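Local coordinates for transcriptional protein SWT1 (Saccharomyces cerevisiae, PDB 4PQZ), which is involved in transcription, probably as a transcriptional activator, and is an RNA endonuclease, the part modelled here being its C-terminal HEPN domain, at residues Leu125-His137 / Leu151-Asn163. Residues are numbered along the deposited sequence; the frame is centred on the assembly and turned at random.
Sequences LRTFEQFWETVLH and LEKQIHEWKTSIN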
ATOM      1  N   LEU A 125      10.602   1.509 -10.256  1.00 67.48           N
ATOM      2  CA  LEU A 125       9.538   2.465  -9.949  1.00 61.74           C
ATOM      3  C   LEU A 125       8.201   2.050 -10.553  1.00 64.17           C
ATOM      4  O   LEU A 125       7.160   2.197  -9.921  1.00 68.12           O
ATOM      5  CB  LEU A 125       9.926   3.875 -10.401  1.00 52.04           C
ATOM      6  CG  LEU A 125       8.937   5.005 -10.084  1.00 69.08           C
ATOM      7  CD1 LEU A 125       8.539   5.011  -8.604  1.00 70.28           C
ATOM      8  CD2 LEU A 125       9.497   6.367 -10.503  1.00 78.24           C
ATOM      9  N   ARG A 126       8.233   1.516 -11.771  1.00 55.46           N
ATOM     10  CA  ARG A 126       7.020   1.007 -12.401  1.00 50.15           C
ATOM     11  C   ARG A 126       6.555  -0.257 -11.702  1.00 51.91           C
ATOM     12  O   ARG A 126       5.360  -0.439 -11.457  1.00 60.34           O
ATOM     13  CB  ARG A 126       7.246   0.737 -13.896  1.00 49.86           C
ATOM     14  CG  ARG A 126       7.649   1.980 -14.659  1.00 52.72           C
ATOM     15  CD  ARG A 126       7.554   1.779 -16.153  1.00 60.53           C
ATOM     16  NE  ARG A 126       7.209   3.029 -16.826  1.00 67.73           N
ATOM     17  CZ  ARG A 126       5.958   3.448 -17.023  1.00 77.43           C
ATOM     18  NH1 ARG A 126       4.928   2.722 -16.602  1.00 71.91           N
ATOM     19  NH2 ARG A 126       5.733   4.598 -17.645  1.00 90.10           N
ATOM     20  N   THR A 127       7.506  -1.128 -11.386  1.00 53.57           N
ATOM     21  CA  THR A 127       7.213  -2.368 -10.662  1.00 52.96           C
ATOM     22  C   THR A 127       6.594  -2.068  -9.295  1.00 48.99           C
ATOM     23  O   THR A 127       5.616  -2.699  -8.898  1.00 35.83           O
ATOM     24  CB  THR A 127       8.480  -3.243 -10.497  1.00 48.52           C
ATOM     25  OG1 THR A 127       8.888  -3.724 -11.783  1.00 49.35           O
ATOM     26  CG2 THR A 127       8.209  -4.440  -9.585  1.00 46.44           C
ATOM     27  N   PHE A 128       7.159  -1.078  -8.609  1.00 52.65           N
ATOM     28  CA  PHE A 128       6.680  -0.641  -7.309  1.00 45.28           C
ATOM     29  C   PHE A 128       5.259  -0.108  -7.414  1.00 47.98           C
ATOM     30  O   PHE A 128       4.347  -0.610  -6.751  1.00 53.69           O
ATOM     31  CB  PHE A 128       7.613   0.440  -6.729  1.00 39.30           C
ATOM     32  CG  PHE A 128       7.203   0.928  -5.363  1.00 51.00           C
ATOM     33  CD1 PHE A 128       7.573   0.226  -4.222  1.00 47.28           C
ATOM     34  CD2 PHE A 128       6.435   2.086  -5.218  1.00 47.43           C
ATOM     35  CE1 PHE A 128       7.186   0.672  -2.947  1.00 46.25           C
ATOM     36  CE2 PHE A 128       6.044   2.531  -3.962  1.00 53.58           C
ATOM     37  CZ  PHE A 128       6.426   1.826  -2.825  1.00 61.97           C
ATOM     38  N   GLU A 129       5.087   0.917  -8.245  1.00 52.61           N
ATOM     39  CA  GLU A 129       3.796   1.568  -8.419  1.00 54.26           C
ATOM     40  C   GLU A 129       2.718   0.616  -8.920  1.00 57.77           C
ATOM     41  O   GLU A 129       1.602   0.649  -8.406  1.00 47.22           O
ATOM     42  CB  GLU A 129       3.913   2.793  -9.332  1.00 57.13           C
ATOM     43  CG  GLU A 129       2.669   3.683  -9.366  1.00 60.46           C
ATOM     44  CD  GLU A 129       1.566   3.159 -10.293  1.00 60.54           C
ATOM     45  OE1 GLU A 129       0.384   3.495 -10.060  1.00 57.85           O
ATOM     46  OE2 GLU A 129       1.880   2.415 -11.253  1.00 53.99           O
ATOM     47  N   GLN A 130       3.029  -0.223  -9.911  1.00 57.69           N
ATOM     48  CA  GLN A 130       2.028  -1.175 -10.416  1.00 50.82           C
ATOM     49  C   GLN A 130       1.553  -2.175  -9.360  1.00 46.59           C
ATOM     50  O   GLN A 130       0.379  -2.531  -9.324  1.00 41.45           O
ATOM     51  CB  GLN A 130       2.503  -1.933 -11.670  1.00 34.23           C
ATOM     52  CG  GLN A 130       2.565  -1.063 -12.962  1.00 51.05           C
ATOM     53  CD  GLN A 130       1.196  -0.661 -13.515  1.00 60.28           C
ATOM     54  OE1 GLN A 130       0.578  -1.412 -14.274  1.00 66.77           O
ATOM     55  NE2 GLN A 130       0.732   0.545 -13.163  1.00 52.29           N
ATOM     56  N   PHE A 131       2.457  -2.643  -8.508  1.00 42.63           N
ATOM     57  CA  PHE A 131       2.070  -3.663  -7.531  1.00 43.88           C
ATOM     58  C   PHE A 131       1.107  -3.040  -6.529  1.00 47.02           C
ATOM     59  O   PHE A 131       0.026  -3.582  -6.246  1.00 38.41           O
ATOM     60  CB  PHE A 131       3.297  -4.238  -6.816  1.00 41.83           C
ATOM     61  CG  PHE A 131       2.962  -5.124  -5.647  1.00 48.44           C
ATOM     62  CD1 PHE A 131       2.640  -6.463  -5.842  1.00 43.67           C
ATOM     63  CD2 PHE A 131       2.982  -4.625  -4.350  1.00 45.82           C
ATOM     64  CE1 PHE A 131       2.332  -7.277  -4.771  1.00 40.74           C
ATOM     65  CE2 PHE A 131       2.682  -5.435  -3.270  1.00 37.15           C
ATOM     66  CZ  PHE A 131       2.352  -6.756  -3.482  1.00 40.34           C
ATOM     67  N   TRP A 132       1.503  -1.872  -6.032  1.00 35.58           N
ATOM     68  CA  TRP A 132       0.773  -1.195  -4.965  1.00 50.31           C
ATOM     69  C   TRP A 132      -0.545  -0.562  -5.406  1.00 46.32           C
ATOM     70  O   TRP A 132      -1.453  -0.417  -4.601  1.00 44.54           O
ATOM     71  CB  TRP A 132       1.676  -0.173  -4.275  1.00 52.84           C
ATOM     72  CG  TRP A 132       2.646  -0.859  -3.378  1.00 50.95           C
ATOM     73  CD1 TRP A 132       4.006  -0.941  -3.528  1.00 59.18           C
ATOM     74  CD2 TRP A 132       2.323  -1.621  -2.214  1.00 52.00           C
ATOM     75  NE1 TRP A 132       4.550  -1.690  -2.505  1.00 53.88           N
ATOM     76  CE2 TRP A 132       3.537  -2.115  -1.687  1.00 61.33           C
ATOM     77  CE3 TRP A 132       1.124  -1.924  -1.561  1.00 46.56           C
ATOM     78  CZ2 TRP A 132       3.580  -2.892  -0.531  1.00 45.36           C
ATOM     79  CZ3 TRP A 132       1.174  -2.696  -0.413  1.00 44.08           C
ATOM     80  CH2 TRP A 132       2.394  -3.174   0.089  1.00 44.73           C
ATOM     81  N   GLU A 133      -0.625  -0.196  -6.685  1.00 45.76           N
ATOM     82  CA  GLU A 133      -1.859   0.277  -7.309  1.00 52.96           C
ATOM     83  C   GLU A 133      -2.920  -0.817  -7.240  1.00 49.50           C
ATOM     84  O   GLU A 133      -4.028  -0.584  -6.744  1.00 49.39           O
ATOM     85  CB  GLU A 133      -1.601   0.701  -8.769  1.00 52.76           C
ATOM     86  CG  GLU A 133      -2.843   0.716  -9.642  1.00 58.14           C
ATOM     87  CD  GLU A 133      -2.587   1.258 -11.043  1.00 61.08           C
ATOM     88  OE1 GLU A 133      -1.515   1.848 -11.279  1.00 58.77           O
ATOM     89  OE2 GLU A 133      -3.466   1.093 -11.914  1.00 65.13           O
ATOM     90  N   THR A 134      -2.561  -2.005  -7.731  1.00 40.16           N
ATOM     91  CA  THR A 134      -3.426  -3.182  -7.699  1.00 37.30           C
ATOM     92  C   THR A 134      -3.837  -3.498  -6.245  1.00 45.02           C
ATOM     93  O   THR A 134      -5.019  -3.659  -5.964  1.00 42.47           O
ATOM     94  CB  THR A 134      -2.696  -4.415  -8.327  1.00 48.64           C
ATOM     95  OG1 THR A 134      -2.303  -4.119  -9.668  1.00 53.75           O
ATOM     96  CG2 THR A 134      -3.582  -5.672  -8.333  1.00 38.00           C
ATOM     97  N   VAL A 135      -2.850  -3.562  -5.340  1.00 34.98           N
ATOM     98  CA  VAL A 135      -3.061  -3.883  -3.919  1.00 41.32           C
ATOM     99  C   VAL A 135      -3.931  -2.856  -3.167  1.00 50.02           C
ATOM    100  O   VAL A 135      -4.851  -3.231  -2.428  1.00 37.25           O
ATOM    101  CB  VAL A 135      -1.711  -4.067  -3.182  1.00 37.98           C
ATOM    102  CG1 VAL A 135      -1.888  -4.067  -1.671  1.00 34.88           C
ATOM    103  CG2 VAL A 135      -1.024  -5.347  -3.646  1.00 44.97           C
ATOM    104  N   LEU A 136      -3.645  -1.567  -3.354  1.00 39.29           N
ATOM    105  CA  LEU A 136      -4.463  -0.519  -2.749  1.00 38.12           C
ATOM    106  C   LEU A 136      -5.936  -0.615  -3.135  1.00 37.38           C
ATOM    107  O   LEU A 136      -6.814  -0.312  -2.334  1.00 50.62           O
ATOM    108  CB  LEU A 136      -3.906   0.861  -3.057  1.00 38.27           C
ATOM    109  CG  LEU A 136      -2.627   1.180  -2.277  1.00 45.70           C
ATOM    110  CD1 LEU A 136      -1.954   2.461  -2.783  1.00 48.94           C
ATOM    111  CD2 LEU A 136      -2.884   1.216  -0.773  1.00 38.37           C
ATOM    112  N   HIS A 137      -6.200  -1.041  -4.360  1.00 46.10           N
ATOM    113  CA  HIS A 137      -7.557  -1.329  -4.789  1.00 42.00           C
ATOM    114  C   HIS A 137      -8.284  -2.304  -3.868  1.00 45.49           C
ATOM    115  O   HIS A 137      -9.380  -2.012  -3.401  1.00 41.94           O
ATOM    116  CB  HIS A 137      -7.567  -1.843  -6.233  1.00 46.16           C
ATOM    117  CG  HIS A 137      -7.450  -0.753  -7.253  1.00 56.28           C
ATOM    118  ND1 HIS A 137      -7.057  -0.981  -8.557  1.00 56.30           N
ATOM    119  CD2 HIS A 137      -7.686   0.577  -7.165  1.00 59.77           C
ATOM    120  CE1 HIS A 137      -7.050   0.156  -9.218  1.00 52.08           C
ATOM    121  NE2 HIS A 137      -7.422   1.124  -8.394  1.00 53.92           N
ATOM    122  N   LEU A 151      -8.627   7.621  -4.173  1.00 59.27           N
ATOM    123  CA  LEU A 151      -7.526   6.721  -4.499  1.00 54.64           C
ATOM    124  C   LEU A 151      -7.216   6.734  -5.993  1.00 50.31           C
ATOM    125  O   LEU A 151      -6.055   6.749  -6.381  1.00 52.83           O
ATOM    126  CB  LEU A 151      -7.807   5.287  -4.019  1.00 59.32           C
ATOM    127  CG  LEU A 151      -6.678   4.287  -4.326  1.00 58.66           C
ATOM    128  CD1 LEU A 151      -5.462   4.573  -3.450  1.00 48.15           C
ATOM    129  CD2 LEU A 151      -7.125   2.821  -4.222  1.00 47.33           C
ATOM    130  N   GLU A 152      -8.259   6.718  -6.821  1.00 64.51           N
ATOM    131  CA  GLU A 152      -8.132   6.849  -8.283  1.00 67.53           C
ATOM    132  C   GLU A 152      -7.396   8.130  -8.691  1.00 60.34           C
ATOM    133  O   GLU A 152      -6.497   8.111  -9.530  1.00 55.13           O
ATOM    134  CB  GLU A 152      -9.516   6.814  -8.955  1.00 53.37           C
ATOM    135  CG  GLU A 152     -10.182   5.442  -8.975  1.00 48.80           C
ATOM    136  CD  GLU A 152      -9.283   4.379  -9.567  1.00 59.24           C
ATOM    137  OE1 GLU A 152      -9.091   4.375 -10.803  1.00 59.45           O
ATOM    138  OE2 GLU A 152      -8.760   3.551  -8.798  1.00 66.81           O
ATOM    139  N   LYS A 153      -7.792   9.238  -8.079  1.00 52.25           N
ATOM    140  CA  LYS A 153      -7.150  10.519  -8.311  1.00 56.51           C
ATOM    141  C   LYS A 153      -5.658  10.475  -7.982  1.00 55.90           C
ATOM    142  O   LYS A 153      -4.834  11.042  -8.694  1.00 72.20           O
ATOM    143  CB  LYS A 153      -7.847  11.611  -7.495  1.00 60.54           C
ATOM    144  CG  LYS A 153      -7.122  12.938  -7.486  1.00 73.69           C
ATOM    145  CD  LYS A 153      -7.690  13.875  -6.430  1.00 75.57           C
ATOM    146  CE  LYS A 153      -6.660  14.926  -6.014  1.00 92.06           C
ATOM    147  NZ  LYS A 153      -6.106  15.705  -7.164  1.00 98.13           N
ATOM    148  N   GLN A 154      -5.311   9.790  -6.904  1.00 60.87           N
ATOM    149  CA  GLN A 154      -3.922   9.726  -6.466  1.00 66.82           C
ATOM    150  C   GLN A 154      -3.084   8.813  -7.372  1.00 59.40           C
ATOM    151  O   GLN A 154      -1.925   9.110  -7.675  1.00 59.35           O
ATOM    152  CB  GLN A 154      -3.858   9.263  -5.014  1.00 70.50           C
ATOM    153  CG  GLN A 154      -2.888  10.042  -4.151  1.00 86.15           C
ATOM    154  CD  GLN A 154      -2.965   9.621  -2.701  1.00105.04           C
ATOM    155  OE1 GLN A 154      -3.991   9.109  -2.246  1.00105.31           O
ATOM    156  NE2 GLN A 154      -1.876   9.824  -1.965  1.00114.29           N
ATOM    157  N   ILE A 155      -3.698   7.711  -7.803  1.00 57.38           N
ATOM    158  CA  ILE A 155      -3.121   6.750  -8.750  1.00 55.07           C
ATOM    159  C   ILE A 155      -2.832   7.401 -10.111  1.00 57.74           C
ATOM    160  O   ILE A 155      -1.794   7.144 -10.724  1.00 71.44           O
ATOM    161  CB  ILE A 155      -4.069   5.512  -8.932  1.00 50.27           C
ATOM    162  CG1 ILE A 155      -4.066   4.622  -7.676  1.00 49.31           C
ATOM    163  CG2 ILE A 155      -3.717   4.713 -10.180  1.00 45.79           C
ATOM    164  CD1 ILE A 155      -4.991   3.384  -7.764  1.00 36.46           C
ATOM    165  N   HIS A 156      -3.749   8.247 -10.568  1.00 59.92           N
ATOM    166  CA  HIS A 156      -3.590   8.955 -11.842  1.00 60.40           C
ATOM    167  C   HIS A 156      -2.365   9.867 -11.788  1.00 61.95           C
ATOM    168  O   HIS A 156      -1.516   9.833 -12.680  1.00 53.02           O
ATOM    169  CB  HIS A 156      -4.848   9.762 -12.195  1.00 56.44           C
ATOM    170  CG  HIS A 156      -4.706  10.596 -13.438  1.00 81.69           C
ATOM    171  ND1 HIS A 156      -5.014  10.125 -14.700  1.00 80.43           N
ATOM    172  CD2 HIS A 156      -4.281  11.874 -13.612  1.00 78.05           C
ATOM    173  CE1 HIS A 156      -4.791  11.071 -15.590  1.00 81.22           C
ATOM    174  NE2 HIS A 156      -4.341  12.143 -14.958  1.00 81.41           N
ATOM    175  N   GLU A 157      -2.265  10.659 -10.723  1.00 55.85           N
ATOM    176  CA  GLU A 157      -1.088  11.498 -10.510  1.00 60.51           C
ATOM    177  C   GLU A 157       0.225  10.700 -10.458  1.00 76.22           C
ATOM    178  O   GLU A 157       1.256  11.163 -10.948  1.00 82.10           O
ATOM    179  CB  GLU A 157      -1.239  12.328  -9.235  1.00 60.37           C
ATOM    180  CG  GLU A 157      -2.493  13.166  -9.174  1.00 79.90           C
ATOM    181  CD  GLU A 157      -2.506  14.070  -7.962  1.00101.41           C
ATOM    182  OE1 GLU A 157      -1.428  14.601  -7.616  1.00112.59           O
ATOM    183  OE2 GLU A 157      -3.583  14.240  -7.349  1.00107.20           O
ATOM    184  N   TRP A 158       0.190   9.507  -9.868  1.00 74.74           N
ATOM    185  CA  TRP A 158       1.382   8.668  -9.812  1.00 65.12           C
ATOM    186  C   TRP A 158       1.816   8.229 -11.198  1.00 69.56           C
ATOM    187  O   TRP A 158       2.988   8.371 -11.554  1.00 75.21           O
ATOM    188  CB  TRP A 158       1.155   7.428  -8.955  1.00 57.61           C
ATOM    189  CG  TRP A 158       0.947   7.718  -7.503  1.00 59.67           C
ATOM    190  CD1 TRP A 158       1.309   8.851  -6.821  1.00 58.98           C
ATOM    191  CD2 TRP A 158       0.315   6.858  -6.551  1.00 55.46           C
ATOM    192  NE1 TRP A 158       0.937   8.742  -5.499  1.00 56.05           N
ATOM    193  CE2 TRP A 158       0.328   7.529  -5.308  1.00 58.50           C
ATOM    194  CE3 TRP A 158      -0.263   5.585  -6.626  1.00 52.33           C
ATOM    195  CZ2 TRP A 158      -0.215   6.966  -4.152  1.00 62.19           C
ATOM    196  CZ3 TRP A 158      -0.796   5.026  -5.477  1.00 51.31           C
ATOM    197  CH2 TRP A 158      -0.770   5.716  -4.258  1.00 57.80           C
ATOM    198  N   LYS A 159       0.866   7.677 -11.954  1.00 65.54           N
ATOM    199  CA  LYS A 159       1.105   7.185 -13.318  1.00 79.92           C
ATOM    200  C   LYS A 159       1.645   8.278 -14.245  1.00 69.60           C
ATOM    201  O   LYS A 159       2.667   8.094 -14.908  1.00 76.91           O
ATOM    202  CB  LYS A 159      -0.177   6.616 -13.933  1.00 86.14           C
ATOM    203  CG  LYS A 159      -0.577   5.254 -13.439  1.00 80.84           C
ATOM    204  CD  LYS A 159      -1.862   4.799 -14.089  1.00 86.53           C
ATOM    205  CE  LYS A 159      -2.248   3.412 -13.673  1.00 93.50           C
ATOM    206  NZ  LYS A 159      -3.702   3.145 -13.949  1.00 96.31           N
ATOM    207  N   THR A 160       0.975   9.426 -14.263  1.00 70.23           N
ATOM    208  CA  THR A 160       1.339  10.489 -15.188  1.00 83.60           C
ATOM    209  C   THR A 160       2.719  11.033 -14.838  1.00 89.57           C
ATOM    210  O   THR A 160       3.526  11.258 -15.726  1.00100.95           O
ATOM    211  CB  THR A 160       0.272  11.604 -15.248  1.00 86.54           C
ATOM    212  OG1 THR A 160       0.226  12.310 -14.002  1.00 86.44           O
ATOM    213  CG2 THR A 160      -1.098  11.005 -15.544  1.00 83.79           C
ATOM    214  N   SER A 161       3.005  11.195 -13.548  1.00 81.54           N
ATOM    215  CA  SER A 161       4.323  11.657 -13.110  1.00 87.21           C
ATOM    216  C   SER A 161       5.414  10.632 -13.440  1.00 96.36           C
ATOM    217  O   SER A 161       6.587  10.975 -13.605  1.00101.75           O
ATOM    218  CB  SER A 161       4.319  11.979 -11.607  1.00 85.97           C
ATOM    219  OG  SER A 161       3.486  13.100 -11.313  1.00 80.51           O
ATOM    220  N   ILE A 162       5.014   9.370 -13.535  1.00 96.32           N
ATOM    221  CA  ILE A 162       5.906   8.305 -13.975  1.00 84.42           C
ATOM    222  C   ILE A 162       5.934   8.235 -15.508  1.00 81.43           C
ATOM    223  O   ILE A 162       7.007   8.210 -16.112  1.00 71.39           O
ATOM    224  CB  ILE A 162       5.487   6.938 -13.378  1.00 69.92           C
ATOM    225  CG1 ILE A 162       5.823   6.871 -11.884  1.00 71.47           C
ATOM    226  CG2 ILE A 162       6.172   5.792 -14.103  1.00 71.36           C
ATOM    227  CD1 ILE A 162       5.409   5.540 -11.222  1.00 63.33           C
ATOM    228  N   ASN A 163       4.747   8.221 -16.122  1.00 79.84           N
ATOM    229  CA  ASN A 163       4.599   8.081 -17.576  1.00 82.97           C
ATOM    230  C   ASN A 163       5.019   9.336 -18.332  1.00 97.60           C
ATOM    231  O   ASN A 163       5.055   9.355 -19.566  1.00108.64           O
ATOM    232  CB  ASN A 163       3.170   7.709 -17.959  1.00 75.26           C
ATOM    233  CG  ASN A 163       3.044   6.256 -18.385  1.00 83.23           C
ATOM    234  OD1 ASN A 163       3.990   5.681 -18.929  1.00 96.52           O
ATOM    235  ND2 ASN A 163       1.881   5.655 -18.140  1.00 82.35           N
TER
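Ile162 buries more surface than any other residue where segments 125-137 and 151-163 meet, its CD1 lying 3.7 Å from both Leu125 CG and Glu129 CB, while its CG2 branch sits over the centre of one face of the Arg126 guanidinium. The axes of the two antiparallel segments come within 11.0 Å of each other, with 165° between their directions. Glu129 enters the opposing helix as a knob, its side chain settling among Ile155, Trp158, Lys159 and Ile162; with CG anti to the backbone N (chi1 -169°), the bend at chi2 swings OE2 toward Gln130, whose NE2 gives an almost straight hydrogen bond to its syn lone pair. Its other oxygen, Glu129 OE1, lies 2.8 Å from Glu133 OE1, a closeness suggesting that one of the two acids carries a proton. Further along, Leu136 CD1 meets the edge of the Trp158 ring 3.8 Å from CH2, and Leu136 CB rests against the methyls of Leu151. Trp158 NE1 points to helix 35-62, where it bonds to Gln45.

The solvent side is held by longer polar chains. Lys159, extended beyond CG, reaches across to form a salt bridge from NZ to Glu133 OE2, arriving on the syn side but 28° out of the carboxylate plane. At one end of the contact His137 NE2 donates to the syn lone pair of Glu152 OE2 over 2.8 Å, the acceptor tilted from the ring plane, with Ile155 CD1 close beside NE2.

A mostly apolar seam, which meets helix 35-62 through Leu151 and Trp158, with a polar outer margin, thus joins helices 122-139 and 145-163 into an antiparallel hairpin, the kind of helix pairing on which the all-helical HEPN fold is built.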